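Local coordinates for stage III sporulation protein AF (PDB 6DCS), which is a membrane-anchored component of a sporulation-essential channel in Bacillus subtilis, in which its soluble ring-building-motif domain probably contributes to ring assembly, at residues A[25-30]-A[36-41]; A[96-101]-A[115-120]; A[29-34]-A[103-108]. One frame throughout, in Å; residues are numbered along the deposited sequence.

Contact 1: A[25-30]-A[36-41]; sequences KKAEER and YKVGRI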
loop_
_atom_site.group_PDB
_atom_site.type_symbol
_atom_site.label_atom_id
_atom_site.label_comp_id
_atom_site.label_asym_id
_atom_site.label_seq_id
_atom_site.Cartn_x
_atom_site.Cartn_y
_atom_site.Cartn_z
ATOM N N LYS A 25 9.919 -3.613 -6.243
ATOM C CA LYS A 25 10.533 -4.928 -6.366
ATOM C C LYS A 25 10.638 -5.596 -5.003
ATOM O O LYS A 25 10.087 -6.681 -4.794
ATOM C CB LYS A 25 11.908 -4.830 -7.052
ATOM C CG LYS A 25 11.876 -5.240 -8.538
ATOM C CD LYS A 25 12.907 -4.493 -9.418
ATOM C CE LYS A 25 12.275 -3.952 -10.723
ATOM N NZ LYS A 25 13.223 -3.170 -11.583
ATOM N N LYS A 26 11.288 -4.925 -4.047
ATOM C CA LYS A 26 11.504 -5.509 -2.729
ATOM C C LYS A 26 10.194 -5.935 -2.082
ATOM O O LYS A 26 10.137 -6.963 -1.399
ATOM C CB LYS A 26 12.228 -4.527 -1.828
ATOM C CG LYS A 26 13.180 -5.128 -0.845
ATOM C CD LYS A 26 14.486 -5.570 -1.499
ATOM C CE LYS A 26 15.588 -5.915 -0.473
ATOM N NZ LYS A 26 16.913 -6.135 -1.157
ATOM N N ALA A 27 9.122 -5.184 -2.284
ATOM C CA ALA A 27 7.856 -5.678 -1.769
ATOM C C ALA A 27 7.444 -6.943 -2.505
ATOM O O ALA A 27 7.159 -7.970 -1.876
ATOM C CB ALA A 27 6.769 -4.620 -1.878
ATOM N N GLU A 28 7.460 -6.902 -3.839
ATOM C CA GLU A 28 7.025 -8.054 -4.617
ATOM C C GLU A 28 7.708 -9.342 -4.182
ATOM O O GLU A 28 7.131 -10.416 -4.354
ATOM C CB GLU A 28 7.266 -7.811 -6.108
ATOM C CG GLU A 28 6.027 -7.353 -6.833
ATOM C CD GLU A 28 6.344 -6.512 -8.058
ATOM O OE1 GLU A 28 5.508 -5.637 -8.418
ATOM O OE2 GLU A 28 7.417 -6.742 -8.669
ATOM N N GLU A 29 8.906 -9.260 -3.604
ATOM C CA GLU A 29 9.570 -10.462 -3.116
ATOM C C GLU A 29 8.754 -11.160 -2.023
ATOM O O GLU A 29 8.536 -12.374 -2.093
ATOM C CB GLU A 29 10.964 -10.101 -2.624
ATOM C CG GLU A 29 11.986 -10.048 -3.749
ATOM C CD GLU A 29 13.411 -10.161 -3.223
ATOM O OE1 GLU A 29 13.720 -9.475 -2.213
ATOM O OE2 GLU A 29 14.206 -10.962 -3.792
ATOM N N ARG A 30 8.256 -10.415 -1.025
ATOM C CA ARG A 30 7.474 -11.049 0.037
ATOM C C ARG A 30 6.013 -11.308 -0.339
ATOM O O ARG A 30 5.372 -12.175 0.264
ATOM C CB ARG A 30 7.529 -10.210 1.312
ATOM C CG ARG A 30 8.742 -10.514 2.234
ATOM C CD ARG A 30 10.075 -10.615 1.478
ATOM N NE ARG A 30 11.251 -10.463 2.350
ATOM C CZ ARG A 30 12.497 -10.226 1.925
ATOM N NH1 ARG A 30 12.746 -10.121 0.622
ATOM N NH2 ARG A 30 13.499 -10.089 2.802
ATOM N N TYR A 36 -2.110 -11.621 -1.439
ATOM C CA TYR A 36 -2.203 -10.238 -1.847
ATOM C C TYR A 36 -1.063 -9.908 -2.785
ATOM O O TYR A 36 0.039 -10.458 -2.679
ATOM C CB TYR A 36 -2.214 -9.321 -0.629
ATOM C CG TYR A 36 -3.589 -9.259 -0.019
ATOM C CD1 TYR A 36 -3.799 -8.673 1.212
ATOM C CD2 TYR A 36 -4.692 -9.771 -0.695
ATOM C CE1 TYR A 36 -5.065 -8.607 1.776
ATOM C CE2 TYR A 36 -5.971 -9.709 -0.143
ATOM C CZ TYR A 36 -6.149 -9.131 1.100
ATOM O OH TYR A 36 -7.401 -9.050 1.678
ATOM N N LYS A 37 -1.376 -9.061 -3.741
ATOM C CA LYS A 37 -0.443 -8.599 -4.744
ATOM C C LYS A 37 -0.336 -7.095 -4.566
ATOM O O LYS A 37 -1.355 -6.398 -4.500
ATOM C CB LYS A 37 -0.954 -8.977 -6.139
ATOM C CG LYS A 37 0.072 -9.523 -7.138
ATOM C CD LYS A 37 0.356 -8.455 -8.199
ATOM C CE LYS A 37 1.513 -8.791 -9.129
ATOM N NZ LYS A 37 1.970 -7.535 -9.806
ATOM N N VAL A 38 0.891 -6.604 -4.420
ATOM C CA VAL A 38 1.094 -5.165 -4.410
ATOM C C VAL A 38 0.765 -4.644 -5.800
ATOM O O VAL A 38 1.215 -5.200 -6.814
ATOM C CB VAL A 38 2.522 -4.835 -3.945
ATOM C CG1 VAL A 38 2.871 -5.691 -2.736
ATOM C CG2 VAL A 38 3.542 -5.101 -5.044
ATOM N N GLY A 39 -0.092 -3.623 -5.858
ATOM C CA GLY A 39 -0.516 -3.034 -7.117
ATOM C C GLY A 39 -0.051 -1.599 -7.331
ATOM O O GLY A 39 1.031 -1.356 -7.864
ATOM N N ARG A 40 -0.854 -0.622 -6.960
ATOM C CA ARG A 40 -0.345 0.735 -7.008
ATOM C C ARG A 40 0.528 1.002 -5.785
ATOM O O ARG A 40 0.286 0.478 -4.695
ATOM C CB ARG A 40 -1.497 1.749 -7.085
ATOM C CG ARG A 40 -2.174 1.885 -8.466
ATOM C CD ARG A 40 -3.492 2.699 -8.387
ATOM N NE ARG A 40 -4.435 2.107 -7.435
ATOM C CZ ARG A 40 -5.098 0.961 -7.623
ATOM N NH1 ARG A 40 -4.970 0.289 -8.764
ATOM N NH2 ARG A 40 -5.920 0.495 -6.680
ATOM N N ILE A 41 1.561 1.818 -5.986
ATOM C CA ILE A 41 2.367 2.387 -4.913
ATOM C C ILE A 41 2.565 3.856 -5.244
ATOM O O ILE A 41 3.045 4.175 -6.334
ATOM C CB ILE A 41 3.730 1.674 -4.788
ATOM C CG1 ILE A 41 3.546 0.208 -4.422
ATOM C CG2 ILE A 41 4.601 2.302 -3.712
ATOM C CD1 ILE A 41 4.864 -0.585 -4.290
#
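V38 lays its two methyl groups against A27 and E28 on the last turns of helix 11-30, each branch with a partner of its own. CG1 meets the methyl of A27, its CB 4.1 Å from V38 CG1, while CG2 lies against the aliphatic part of the glutamate, with E28 CG 3.8 Å from V38 CG2. The two side chains pass at a slant. Beyond CG the E28 chain runs extended (chi2 153°), which carries its carboxylate along the valine, E28 OE1 being 3.9 Å from V38 CG2, and toward K37, on the more open side of the contact. There E28 OE1 and K37 NZ stand 4.2 Å apart, opposite charges too distant for a salt bridge but probably still attracting each other. The helix and strand 37-45 are successive elements of the ring-building-motif domain: a short loop turns the chain back, and the strand segment runs nearly antiparallel to the helix segment, at 150° with axes 8.2 Å apart. No hydrogen bond crosses between them, and the buried pair, A27 and V38, meets through methyls. A27 also touches W106 of helix 81-106, and V38 touches M62 of the adjacent strand 55-63.

Contact 2: A[96-101]-A[115-120]; sequences KQIQTQ and VHMEGG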
loop_
_atom_site.group_PDB
_atom_site.type_symbol
_atom_site.label_atom_id
_atom_site.label_comp_id
_atom_site.label_asym_id
_atom_site.label_seq_id
_atom_site.Cartn_x
_atom_site.Cartn_y
_atom_site.Cartn_z
ATOM N N LYS A 96 -3.615 -4.002 8.993
ATOM C CA LYS A 96 -2.488 -3.633 9.829
ATOM C C LYS A 96 -1.329 -4.626 9.680
ATOM O O LYS A 96 -0.177 -4.283 9.957
ATOM C CB LYS A 96 -2.952 -3.539 11.281
ATOM C CG LYS A 96 -2.090 -2.667 12.159
ATOM C CD LYS A 96 -2.907 -2.154 13.353
ATOM C CE LYS A 96 -3.339 -0.670 13.207
ATOM N NZ LYS A 96 -4.665 -0.495 13.877
ATOM N N GLN A 97 -1.587 -5.852 9.241
ATOM C CA GLN A 97 -0.458 -6.775 9.141
ATOM C C GLN A 97 0.370 -6.552 7.887
ATOM O O GLN A 97 1.602 -6.596 7.966
ATOM C CB GLN A 97 -0.918 -8.230 9.199
ATOM C CG GLN A 97 0.257 -9.242 9.253
ATOM C CD GLN A 97 0.076 -10.452 8.320
ATOM O OE1 GLN A 97 -0.686 -10.407 7.340
ATOM N NE2 GLN A 97 0.733 -11.564 8.667
ATOM N N ILE A 98 -0.267 -6.332 6.734
ATOM C CA ILE A 98 0.465 -5.852 5.556
ATOM C C ILE A 98 1.259 -4.579 5.875
ATOM O O ILE A 98 2.396 -4.424 5.427
ATOM C CB ILE A 98 -0.494 -5.611 4.384
ATOM C CG1 ILE A 98 -1.238 -6.895 4.071
ATOM C CG2 ILE A 98 0.284 -5.159 3.170
ATOM C CD1 ILE A 98 -2.622 -6.616 3.508
ATOM N N GLN A 99 0.683 -3.655 6.644
ATOM C CA GLN A 99 1.447 -2.488 7.083
ATOM C C GLN A 99 2.767 -2.828 7.777
ATOM O O GLN A 99 3.842 -2.359 7.379
ATOM C CB GLN A 99 0.626 -1.626 8.041
ATOM C CG GLN A 99 1.272 -0.263 8.258
ATOM C CD GLN A 99 0.643 0.562 9.363
ATOM O OE1 GLN A 99 0.581 0.115 10.522
ATOM N NE2 GLN A 99 0.205 1.777 9.028
ATOM N N THR A 100 2.685 -3.605 8.858
ATOM C CA THR A 100 3.874 -4.028 9.584
ATOM C C THR A 100 4.827 -4.840 8.697
ATOM O O THR A 100 6.046 -4.641 8.722
ATOM C CB THR A 100 3.411 -4.833 10.783
ATOM O OG1 THR A 100 2.429 -5.743 10.296
ATOM C CG2 THR A 100 2.742 -3.962 11.810
ATOM N N GLN A 101 4.288 -5.761 7.902
ATOM C CA GLN A 101 5.137 -6.535 7.009
ATOM C C GLN A 101 5.978 -5.616 6.140
ATOM O O GLN A 101 7.197 -5.796 6.022
ATOM C CB GLN A 101 4.285 -7.461 6.141
ATOM C CG GLN A 101 4.445 -8.949 6.408
ATOM C CD GLN A 101 3.799 -9.824 5.320
ATOM O OE1 GLN A 101 2.592 -10.114 5.361
ATOM N NE2 GLN A 101 4.611 -10.260 4.352
ATOM N N VAL A 115 -2.033 1.707 3.915
ATOM C CA VAL A 115 -2.342 0.484 3.183
ATOM C C VAL A 115 -3.805 0.561 2.787
ATOM O O VAL A 115 -4.684 0.573 3.658
ATOM C CB VAL A 115 -2.057 -0.778 4.017
ATOM C CG1 VAL A 115 -2.513 -2.027 3.265
ATOM C CG2 VAL A 115 -0.602 -0.866 4.377
ATOM N N HIS A 116 -4.073 0.611 1.483
ATOM C CA HIS A 116 -5.440 0.583 0.967
ATOM C C HIS A 116 -5.779 -0.832 0.507
ATOM O O HIS A 116 -5.059 -1.433 -0.299
ATOM C CB HIS A 116 -5.631 1.596 -0.167
ATOM C CG HIS A 116 -5.566 3.028 0.279
ATOM N ND1 HIS A 116 -6.606 3.654 0.933
ATOM C CD2 HIS A 116 -4.575 3.946 0.192
ATOM C CE1 HIS A 116 -6.261 4.896 1.225
ATOM N NE2 HIS A 116 -5.033 5.101 0.782
ATOM N N MET A 117 -6.877 -1.359 1.028
ATOM C CA MET A 117 -7.196 -2.776 0.912
ATOM C C MET A 117 -8.252 -2.997 -0.168
ATOM O O MET A 117 -9.377 -3.418 0.094
ATOM C CB MET A 117 -7.675 -3.312 2.258
ATOM C CG MET A 117 -6.744 -4.309 2.929
ATOM S SD MET A 117 -5.886 -5.399 1.786
ATOM C CE MET A 117 -7.277 -6.097 0.874
ATOM N N GLU A 118 -7.882 -2.712 -1.408
ATOM C CA GLU A 118 -8.869 -2.865 -2.463
ATOM C C GLU A 118 -9.004 -4.342 -2.821
ATOM O O GLU A 118 -8.083 -5.143 -2.622
ATOM C CB GLU A 118 -8.514 -2.004 -3.680
ATOM C CG GLU A 118 -9.433 -0.753 -3.884
ATOM C CD GLU A 118 -10.946 -1.053 -4.024
ATOM O OE1 GLU A 118 -11.432 -2.127 -3.592
ATOM O OE2 GLU A 118 -11.659 -0.188 -4.586
ATOM N N GLY A 119 -10.182 -4.707 -3.323
ATOM C CA GLY A 119 -10.614 -6.081 -3.173
ATOM C C GLY A 119 -11.055 -6.357 -1.753
ATOM O O GLY A 119 -10.985 -7.507 -1.294
ATOM N N GLY A 120 -11.477 -5.312 -1.045
ATOM C CA GLY A 120 -11.901 -5.400 0.342
ATOM C C GLY A 120 -12.437 -4.053 0.773
ATOM O O GLY A 120 -12.703 -3.188 -0.062
#
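A chi1 of 175° sets V115 CG1 opposite the backbone N and leaves the other methyl, CG2, to face the helix backbone, and I98 carries its CD1 out toward M117 through a CG1 that stands anti to its own carbonyl carbon (chi1 -58°). The valine therefore meets segment 96-101 of helix 81-106 with both branches. Its CG2 rests directly on the main chain, V115 CG2 lying 3.8 Å from Q99 CA, with the glutamine CB hardly farther off, and its CG1 approaches I98 CG2 at 4.2 Å. The methionine bends at chi2 and chi3, folding its thioether back so that M117 SD sits 3.9 Å from I98 CD1; these two side chains cross at about a right angle. All four touching residues are buried, and the contacts between the segments are van der Waals packing, without a hydrogen bond. Q99 contributes its backbone N, CA and CB to this packing: its chain continues extended, and its amide NE2 is satisfied by the carbonyl O of I113, at the start of the same strand. This is helix-on-sheet packing as expected of the alpha/beta ring-building-motif fold, with helix 81-106 laid over the end of strand 113-116, an outermost strand of this chain's sheet. The same apolar layer continues across the sheet, where I98 and M117 both touch M62 of strand 55-63 and Y36.

Contact 3: A[29-34]-A[103-108]; sequences ERFSHD and ADIWEI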
loop_
_atom_site.group_PDB
_atom_site.type_symbol
_atom_site.label_atom_id
_atom_site.label_comp_id
_atom_site.label_asym_id
_atom_site.label_seq_id
_atom_site.Cartn_x
_atom_site.Cartn_y
_atom_site.Cartn_z
ATOM N N GLU A 29 8.906 -9.260 -3.604
ATOM C CA GLU A 29 9.570 -10.462 -3.116
ATOM C C GLU A 29 8.754 -11.160 -2.023
ATOM O O GLU A 29 8.536 -12.374 -2.093
ATOM C CB GLU A 29 10.964 -10.101 -2.624
ATOM C CG GLU A 29 11.986 -10.048 -3.749
ATOM C CD GLU A 29 13.411 -10.161 -3.223
ATOM O OE1 GLU A 29 13.720 -9.475 -2.213
ATOM O OE2 GLU A 29 14.206 -10.962 -3.792
ATOM N N ARG A 30 8.256 -10.415 -1.025
ATOM C CA ARG A 30 7.474 -11.049 0.037
ATOM C C ARG A 30 6.013 -11.308 -0.339
ATOM O O ARG A 30 5.372 -12.175 0.264
ATOM C CB ARG A 30 7.529 -10.210 1.312
ATOM C CG ARG A 30 8.742 -10.514 2.234
ATOM C CD ARG A 30 10.075 -10.615 1.478
ATOM N NE ARG A 30 11.251 -10.463 2.350
ATOM C CZ ARG A 30 12.497 -10.226 1.925
ATOM N NH1 ARG A 30 12.746 -10.121 0.622
ATOM N NH2 ARG A 30 13.499 -10.089 2.802
ATOM N N PHE A 31 5.455 -10.565 -1.292
ATOM C CA PHE A 31 4.098 -10.825 -1.791
ATOM C C PHE A 31 4.163 -11.119 -3.288
ATOM O O PHE A 31 3.598 -10.379 -4.099
ATOM C CB PHE A 31 3.132 -9.662 -1.552
ATOM C CG PHE A 31 2.936 -9.271 -0.116
ATOM C CD1 PHE A 31 1.712 -9.475 0.502
ATOM C CD2 PHE A 31 3.920 -8.590 0.576
ATOM C CE1 PHE A 31 1.507 -9.070 1.810
ATOM C CE2 PHE A 31 3.717 -8.187 1.878
ATOM C CZ PHE A 31 2.516 -8.426 2.495
ATOM N N SER A 32 4.861 -12.186 -3.660
ATOM C CA SER A 32 4.756 -12.723 -5.012
ATOM C C SER A 32 3.685 -13.803 -5.053
ATOM O O SER A 32 2.689 -13.677 -5.775
ATOM C CB SER A 32 6.109 -13.291 -5.461
ATOM O OG SER A 32 6.273 -13.233 -6.867
ATOM N N HIS A 33 3.856 -14.824 -4.215
ATOM C CA HIS A 33 3.104 -16.072 -4.263
ATOM C C HIS A 33 2.189 -16.115 -3.033
ATOM O O HIS A 33 2.267 -17.041 -2.201
ATOM C CB HIS A 33 4.073 -17.234 -4.265
ATOM C CG HIS A 33 5.323 -16.951 -3.470
ATOM N ND1 HIS A 33 6.324 -16.106 -3.913
ATOM C CD2 HIS A 33 5.706 -17.357 -2.233
ATOM C CE1 HIS A 33 7.277 -16.026 -2.998
ATOM N NE2 HIS A 33 6.928 -16.781 -1.969
ATOM N N ASP A 34 1.325 -15.098 -2.936
ATOM C CA ASP A 34 0.635 -14.787 -1.682
ATOM C C ASP A 34 -0.815 -14.441 -1.986
ATOM O O ASP A 34 -1.199 -14.286 -3.147
ATOM C CB ASP A 34 1.307 -13.621 -0.925
ATOM C CG ASP A 34 2.549 -14.047 -0.132
ATOM O OD1 ASP A 34 2.636 -13.657 1.049
ATOM O OD2 ASP A 34 3.423 -14.756 -0.674
ATOM N N ALA A 103 6.572 -2.353 6.623
ATOM C CA ALA A 103 7.443 -1.652 7.558
ATOM C C ALA A 103 8.748 -2.416 7.781
ATOM O O ALA A 103 9.844 -1.878 7.588
ATOM C CB ALA A 103 6.713 -1.453 8.883
ATOM N N ASP A 104 8.645 -3.674 8.205
ATOM C CA ASP A 104 9.827 -4.501 8.388
ATOM C C ASP A 104 10.627 -4.615 7.089
ATOM O O ASP A 104 11.829 -4.344 7.061
ATOM C CB ASP A 104 9.405 -5.885 8.904
ATOM C CG ASP A 104 8.948 -5.858 10.368
ATOM O OD1 ASP A 104 9.243 -4.853 11.068
ATOM O OD2 ASP A 104 8.266 -6.820 10.816
ATOM N N ILE A 105 9.974 -5.026 5.999
ATOM C CA ILE A 105 10.693 -5.274 4.748
ATOM C C ILE A 105 11.519 -4.059 4.342
ATOM O O ILE A 105 12.699 -4.176 3.978
ATOM C CB ILE A 105 9.704 -5.625 3.628
ATOM C CG1 ILE A 105 8.985 -6.923 3.927
ATOM C CG2 ILE A 105 10.442 -5.706 2.288
ATOM C CD1 ILE A 105 7.799 -7.162 3.013
ATOM N N TRP A 106 10.894 -2.871 4.361
ATOM C CA TRP A 106 11.521 -1.685 3.834
ATOM C C TRP A 106 12.401 -0.977 4.849
ATOM O O TRP A 106 13.100 -0.019 4.479
ATOM C CB TRP A 106 10.444 -0.732 3.368
ATOM C CG TRP A 106 9.784 -1.118 2.124
ATOM C CD1 TRP A 106 10.296 -1.881 1.107
ATOM C CD2 TRP A 106 8.466 -0.745 1.732
ATOM N NE1 TRP A 106 9.359 -1.996 0.100
ATOM C CE2 TRP A 106 8.232 -1.302 0.463
ATOM C CE3 TRP A 106 7.453 -0.017 2.346
ATOM C CZ2 TRP A 106 7.022 -1.137 -0.210
ATOM C CZ3 TRP A 106 6.259 0.150 1.671
ATOM C CH2 TRP A 106 6.052 -0.411 0.413
ATOM N N GLU A 107 12.369 -1.417 6.100
ATOM C CA GLU A 107 13.044 -0.751 7.208
ATOM C C GLU A 107 12.704 0.736 7.204
ATOM O O GLU A 107 13.552 1.611 7.036
ATOM C CB GLU A 107 14.546 -1.002 7.177
ATOM C CG GLU A 107 14.881 -2.480 7.118
ATOM C CD GLU A 107 16.264 -2.784 7.656
ATOM O OE1 GLU A 107 16.336 -3.156 8.857
ATOM O OE2 GLU A 107 17.263 -2.658 6.897
ATOM N N ILE A 108 11.411 0.987 7.384
ATOM C CA ILE A 108 10.818 2.317 7.397
ATOM C C ILE A 108 9.646 2.313 8.367
ATOM O O ILE A 108 8.834 1.373 8.352
ATOM C CB ILE A 108 10.337 2.742 5.994
ATOM C CG1 ILE A 108 11.510 3.070 5.092
ATOM C CG2 ILE A 108 9.423 3.924 6.076
ATOM C CD1 ILE A 108 11.198 2.864 3.625
#
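I105 projects from the last turn of helix 81-106 onto the end of helix 11-30 in this ring-building-motif domain, and its CD1 makes the closest approach to segment 29-34. A103 and D104, just ahead of I105 in the sequence, do not touch the other segment, but their carbonyls accept the bonds that close the helix. At I105 the side chain stands with CG1 anti to the carbonyl carbon (chi1 -64°) and extends farther at chi2, placing CD1 against the aliphatic root of R30: the methyl lies 3.5 Å from R30 CB and nearly as close to CG. The two side chains slide past each other in opposite directions, so the isoleucine packs on arginine carbons while the R30 chain, bent at chi2 (46°), leads its guanidinium on to E29, where R30 NH1 and E29 OE1 form a salt bridge of 3.1 Å. W106, the next residue, turns to the sheet instead, touching I58 and V60 of strand 55-63, and its NE1 is hydrogen-bonded to the carbonyl O of L23 in helix 11-30, a second tie between the helices. E107 then leaves the helix with positive phi (49°) in a Schellman motif: E107 N bonds to D104 O at 3.1 Å, and I108 N bonds to A103 O at 3.3 Å. The turn ends the helix just beyond its contact with R30. On the buried side of that contact F31 offers its ring edge rather than a face, and I105 CD1 lies near the ring plane, 4.4 Å from F31 CE2.

Overall arrangement
The three contacts tie two helices to each other and to one three-stranded mixed sheet. Contacts 1 and 3 are nearest, their centres about 7 Å apart, and their first segments overlap in E29 and R30, near the end of helix 11-30; contact 1 joins that helix to strand 37-45, contact 3 to helix 81-106. Contact 2, about 11 Å from contact 1 and 12 Å from contact 3 between centres, packs helix 81-106 on strand 113-116, the opposite edge of the sheet. Along the chain, contact 1 closes before contact 2 opens, whereas contacts 2 and 3 interlock. Y36 touches I98 and M117, and F31 touches Y36, I98 and I105, consistent with one shared apolar core.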